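Long-range contacts in ribonucleoside-diphosphate reductase (Pseudomonas aeruginosa, PDB 5IM3), which probably supplies the precursors of DNA synthesis by reducing ribonucleoside diphosphates to deoxyribonucleoside diphosphates, under allosteric control by nucleotides such as dATP: residues T230-A235 with F316-I321; I766-P771 with I870-S875. All coordinates share one frame; numbering follows the deposited sequence.

Interaction 1: T230-A235 with F316-I321; sequences TLRAEA and FELPQI
A235 and F316 bring their backbones to 3.8 Å, CA to CA. Helix 219-239, which overlaps the second ATP-cone sequence range, carries T230-A235, and the loop entering helix 319-330 runs past one face of it with no hydrogen bond between the segments. The methyl group of A235 sits at the centre: its CB meets F316 CA at 3.7 Å on one flank and L318 CG at 3.8 Å on the other. L318, at the N-cap position of helix 319-330, turns its CG beside its own backbone N (chi1 -77°), which brings the isobutyl end toward the helix. There CD2 rests 3.9 Å from L231 O and 4.0 Å from R232 CA, with L231 CB and R232 CG a little farther off. The F316 ring turns away and stacks on F238. R232 forms a salt bridge with D229 within its own helix. E234 reaches across beside the contact, OE2 accepting the backbone N-H of R315 and OE1 bonding to Y304. Between the two segments no polar bond is made, so apolar packing of buried groups holds them, while E234 supplies hydrogen bonds alongside.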
# COMPACT_ATOMS: atom_id res chain seq x y z
N THR A 230 -39.23 -31.12 -31.94
CA THR A 230 -38.06 -31.80 -32.49
C THR A 230 -37.80 -33.11 -31.75
O THR A 230 -37.42 -34.11 -32.37
CB THR A 230 -36.83 -30.90 -32.42
OG1 THR A 230 -37.11 -29.65 -33.05
CG2 THR A 230 -35.64 -31.55 -33.11
N LEU A 231 -37.97 -33.10 -30.43
CA LEU A 231 -37.73 -34.31 -29.65
C LEU A 231 -38.71 -35.42 -30.03
O LEU A 231 -38.32 -36.58 -30.18
CB LEU A 231 -37.84 -33.99 -28.16
CG LEU A 231 -36.60 -33.41 -27.47
CD1 LEU A 231 -36.16 -32.10 -28.11
CD2 LEU A 231 -36.86 -33.22 -25.99
N ARG A 232 -39.99 -35.07 -30.18
CA ARG A 232 -40.99 -36.07 -30.54
C ARG A 232 -40.67 -36.71 -31.88
O ARG A 232 -40.69 -37.94 -32.02
CB ARG A 232 -42.38 -35.44 -30.56
CG ARG A 232 -42.89 -35.00 -29.20
CD ARG A 232 -44.35 -34.59 -29.25
NE ARG A 232 -44.55 -33.37 -30.04
CZ ARG A 232 -44.76 -32.16 -29.53
NH1 ARG A 232 -44.80 -31.97 -28.22
NH2 ARG A 232 -44.93 -31.13 -30.35
N ALA A 233 -40.34 -35.89 -32.89
CA ALA A 233 -39.97 -36.43 -34.19
C ALA A 233 -38.71 -37.28 -34.09
O ALA A 233 -38.64 -38.37 -34.67
CB ALA A 233 -39.77 -35.29 -35.19
N GLU A 234 -37.71 -36.79 -33.36
CA GLU A 234 -36.46 -37.52 -33.19
C GLU A 234 -36.71 -38.87 -32.52
O GLU A 234 -36.34 -39.93 -33.05
CB GLU A 234 -35.49 -36.67 -32.38
CG GLU A 234 -34.13 -37.30 -32.12
CD GLU A 234 -33.19 -36.36 -31.38
OE1 GLU A 234 -33.45 -35.14 -31.39
OE2 GLU A 234 -32.21 -36.84 -30.79
N ALA A 235 -37.35 -38.86 -31.35
CA ALA A 235 -37.54 -40.09 -30.59
C ALA A 235 -38.51 -41.03 -31.29
O ALA A 235 -38.20 -42.21 -31.49
CB ALA A 235 -38.04 -39.76 -29.18
N PHE A 316 -33.77 -41.01 -28.02
CA PHE A 316 -35.02 -41.73 -28.24
C PHE A 316 -35.78 -41.97 -26.94
O PHE A 316 -36.62 -42.87 -26.88
CB PHE A 316 -34.77 -43.04 -28.98
CG PHE A 316 -33.96 -44.05 -28.21
CD1 PHE A 316 -32.58 -43.99 -28.20
CD2 PHE A 316 -34.59 -45.07 -27.50
CE1 PHE A 316 -31.84 -44.92 -27.49
CE2 PHE A 316 -33.86 -46.00 -26.80
CZ PHE A 316 -32.48 -45.93 -26.79
N GLU A 317 -35.52 -41.16 -25.91
CA GLU A 317 -36.25 -41.21 -24.65
C GLU A 317 -36.98 -39.89 -24.45
O GLU A 317 -36.33 -38.85 -24.28
CB GLU A 317 -35.31 -41.51 -23.49
CG GLU A 317 -36.02 -41.73 -22.16
CD GLU A 317 -35.06 -42.14 -21.05
OE1 GLU A 317 -33.94 -41.59 -20.99
OE2 GLU A 317 -35.44 -43.01 -20.24
N LEU A 318 -38.31 -39.93 -24.46
CA LEU A 318 -39.12 -38.73 -24.27
C LEU A 318 -39.30 -38.43 -22.79
O LEU A 318 -39.15 -39.31 -21.94
CB LEU A 318 -40.48 -38.91 -24.95
CG LEU A 318 -40.46 -38.75 -26.47
CD1 LEU A 318 -41.75 -39.24 -27.10
CD2 LEU A 318 -40.20 -37.30 -26.85
N PRO A 319 -39.63 -37.18 -22.45
CA PRO A 319 -39.56 -36.78 -21.03
C PRO A 319 -40.41 -37.63 -20.10
O PRO A 319 -39.92 -38.05 -19.04
CB PRO A 319 -40.04 -35.32 -21.06
CG PRO A 319 -39.73 -34.85 -22.44
CD PRO A 319 -39.98 -36.04 -23.32
N GLN A 320 -41.68 -37.88 -20.44
CA GLN A 320 -42.52 -38.68 -19.55
C GLN A 320 -42.06 -40.13 -19.49
O GLN A 320 -42.26 -40.80 -18.47
CB GLN A 320 -43.98 -38.60 -19.98
CG GLN A 320 -44.56 -37.19 -19.96
CD GLN A 320 -44.35 -36.50 -18.62
OE1 GLN A 320 -44.80 -36.98 -17.58
NE2 GLN A 320 -43.65 -35.37 -18.64
N ILE A 321 -41.46 -40.63 -20.57
CA ILE A 321 -40.90 -41.97 -20.54
C ILE A 321 -39.62 -41.99 -19.72
O ILE A 321 -39.32 -42.99 -19.05
CB ILE A 321 -40.68 -42.48 -21.98
CG1 ILE A 321 -42.03 -42.90 -22.59
CG2 ILE A 321 -39.68 -43.63 -22.02
CD1 ILE A 321 -41.97 -43.31 -24.05

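Interaction 2: I766-P771 with I870-S875; sequences IMAIAP and IDQAQS
M767 and I769 face I870-S875 in a buried, parallel but irregular pairing of two loop segments within the barrel domain, one leading into helix 773-779, the other into strand 878-881. I769 forms a single parallel bridge with Q874: its N-H reaches A873 O at 3.3 Å in the carbonyl plane, and its own O takes the N-H of S875 at 2.8 Å, almost straight at 170°. Q874 CA also presents its hydrogen to I769 O. Toward the other end the register shifts twice: M767 lies nearest I870, A768 nearest Q872 and I769 nearest Q874, passing over D871 and then A873. A weak bond from Q872 N to M767 O spans the first step. The D871 carboxylate covers it, clasping two successive backbone N-H groups. OD2 receives I766 N at 2.7 Å from the syn side, 24° out of the carboxylate plane, and OD1 takes M767 N at 2.9 Å through its syn lone pair.

I766-P771 is itself sandwiched in the ten-stranded alpha-beta barrel, since I766 and A768 also bond by backbone to L660 of strand 659-663. In related class I reductases the loop and helix start that follow this segment bind the substrate diphosphate, so a similar role is plausible here. On the apolar side, I769 and I870 meet at about a right angle, CD1 to CD1 at 3.5 Å; both have CG1 beside the backbone N, chi1 near -60°. I870 CG2 presses on M767 O at 3.4 Å. The I769 and Q874 side chains run alongside one another, CB to CB 3.6 Å, while Q874 OE1 is held by R866. At the far end P771 CD rests on S875 OG, whose hydrogen-bond partner is C587 O.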
# COMPACT_ATOMS: atom_id res chain seq x y z
N ILE A 766 -32.63 -39.73 8.12
CA ILE A 766 -33.74 -39.44 7.21
C ILE A 766 -33.45 -38.22 6.34
O ILE A 766 -33.66 -38.24 5.12
CB ILE A 766 -35.06 -39.24 7.97
CG1 ILE A 766 -35.26 -40.30 9.06
CG2 ILE A 766 -36.22 -39.28 6.99
CD1 ILE A 766 -35.58 -41.66 8.55
N MET A 767 -32.98 -37.13 6.95
CA MET A 767 -33.00 -35.82 6.32
C MET A 767 -31.60 -35.24 6.17
O MET A 767 -30.75 -35.39 7.05
CB MET A 767 -33.86 -34.86 7.13
CG MET A 767 -35.26 -35.37 7.39
SD MET A 767 -36.05 -34.48 8.72
CE MET A 767 -36.32 -32.90 7.92
N ALA A 768 -31.39 -34.56 5.04
CA ALA A 768 -30.17 -33.81 4.79
C ALA A 768 -30.45 -32.87 3.63
O ALA A 768 -31.03 -33.29 2.62
CB ALA A 768 -29.00 -34.74 4.47
N ILE A 769 -30.05 -31.61 3.77
CA ILE A 769 -30.27 -30.60 2.74
C ILE A 769 -28.97 -30.45 1.97
O ILE A 769 -28.01 -29.83 2.45
CB ILE A 769 -30.75 -29.27 3.32
CG1 ILE A 769 -32.07 -29.46 4.07
CG2 ILE A 769 -30.92 -28.23 2.22
CD1 ILE A 769 -32.56 -28.21 4.79
N ALA A 770 -28.93 -31.02 0.78
CA ALA A 770 -27.78 -30.99 -0.10
C ALA A 770 -27.98 -29.97 -1.21
O ALA A 770 -29.10 -29.53 -1.47
CB ALA A 770 -27.55 -32.38 -0.72
N PRO A 771 -26.91 -29.57 -1.90
CA PRO A 771 -27.08 -28.73 -3.09
C PRO A 771 -27.94 -29.44 -4.12
O PRO A 771 -28.00 -30.67 -4.16
CB PRO A 771 -25.65 -28.51 -3.59
CG PRO A 771 -24.79 -28.73 -2.38
CD PRO A 771 -25.49 -29.80 -1.60
N ILE A 870 -33.51 -31.62 11.61
CA ILE A 870 -32.76 -32.47 10.70
C ILE A 870 -31.82 -33.35 11.51
O ILE A 870 -31.13 -32.86 12.42
CB ILE A 870 -31.99 -31.61 9.68
CG1 ILE A 870 -32.98 -30.78 8.85
CG2 ILE A 870 -31.13 -32.48 8.77
CD1 ILE A 870 -32.34 -29.72 7.98
N ASP A 871 -31.81 -34.65 11.21
CA ASP A 871 -30.91 -35.55 11.94
C ASP A 871 -29.49 -35.51 11.40
O ASP A 871 -28.55 -35.75 12.16
CB ASP A 871 -31.45 -36.99 11.91
CG ASP A 871 -32.01 -37.40 10.56
OD1 ASP A 871 -31.83 -36.65 9.58
OD2 ASP A 871 -32.63 -38.48 10.48
N GLN A 872 -29.30 -35.19 10.12
CA GLN A 872 -27.97 -34.98 9.55
C GLN A 872 -27.67 -33.48 9.55
O GLN A 872 -27.83 -32.86 10.61
CB GLN A 872 -27.89 -35.66 8.19
CG GLN A 872 -28.25 -37.13 8.19
CD GLN A 872 -27.67 -37.88 7.01
OE1 GLN A 872 -26.46 -37.87 6.79
NE2 GLN A 872 -28.53 -38.51 6.23
N ALA A 873 -27.25 -32.87 8.45
CA ALA A 873 -26.87 -31.46 8.43
C ALA A 873 -27.46 -30.82 7.17
O ALA A 873 -28.41 -31.34 6.57
CB ALA A 873 -25.35 -31.32 8.53
N GLN A 874 -26.91 -29.68 6.78
CA GLN A 874 -27.37 -28.97 5.58
C GLN A 874 -26.22 -28.18 4.99
O GLN A 874 -25.45 -27.55 5.72
CB GLN A 874 -28.55 -28.04 5.90
CG GLN A 874 -28.29 -27.06 7.03
CD GLN A 874 -29.56 -26.42 7.55
OE1 GLN A 874 -30.30 -25.78 6.80
NE2 GLN A 874 -29.82 -26.58 8.84
N SER A 875 -26.10 -28.22 3.66
CA SER A 875 -25.07 -27.45 2.96
C SER A 875 -25.42 -25.97 3.02
O SER A 875 -26.43 -25.54 2.46
CB SER A 875 -24.96 -27.92 1.52
OG SER A 875 -24.62 -29.29 1.47

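In the fold
Interaction 1 closes along the chain before interaction 2 opens; their centres lie 35 Å apart and their nearest atoms about 20 Å, so the two do not touch. They differ in kind: the first is side-chain packing between helix 219-239 and the start of helix 319-330, the second backbone pairing inside the catalytic barrel. Both lie away from the dATP pockets of the first ATP cone and of the barrel domain. Interaction 2 bonds directly to C587, which by family comparison probably corresponds to the radical-bearing cysteine of related reductases. More distantly, its partner L660 lies in strand 659-663, beside strand 600-608 with C602 of the C373-C602 disulfide.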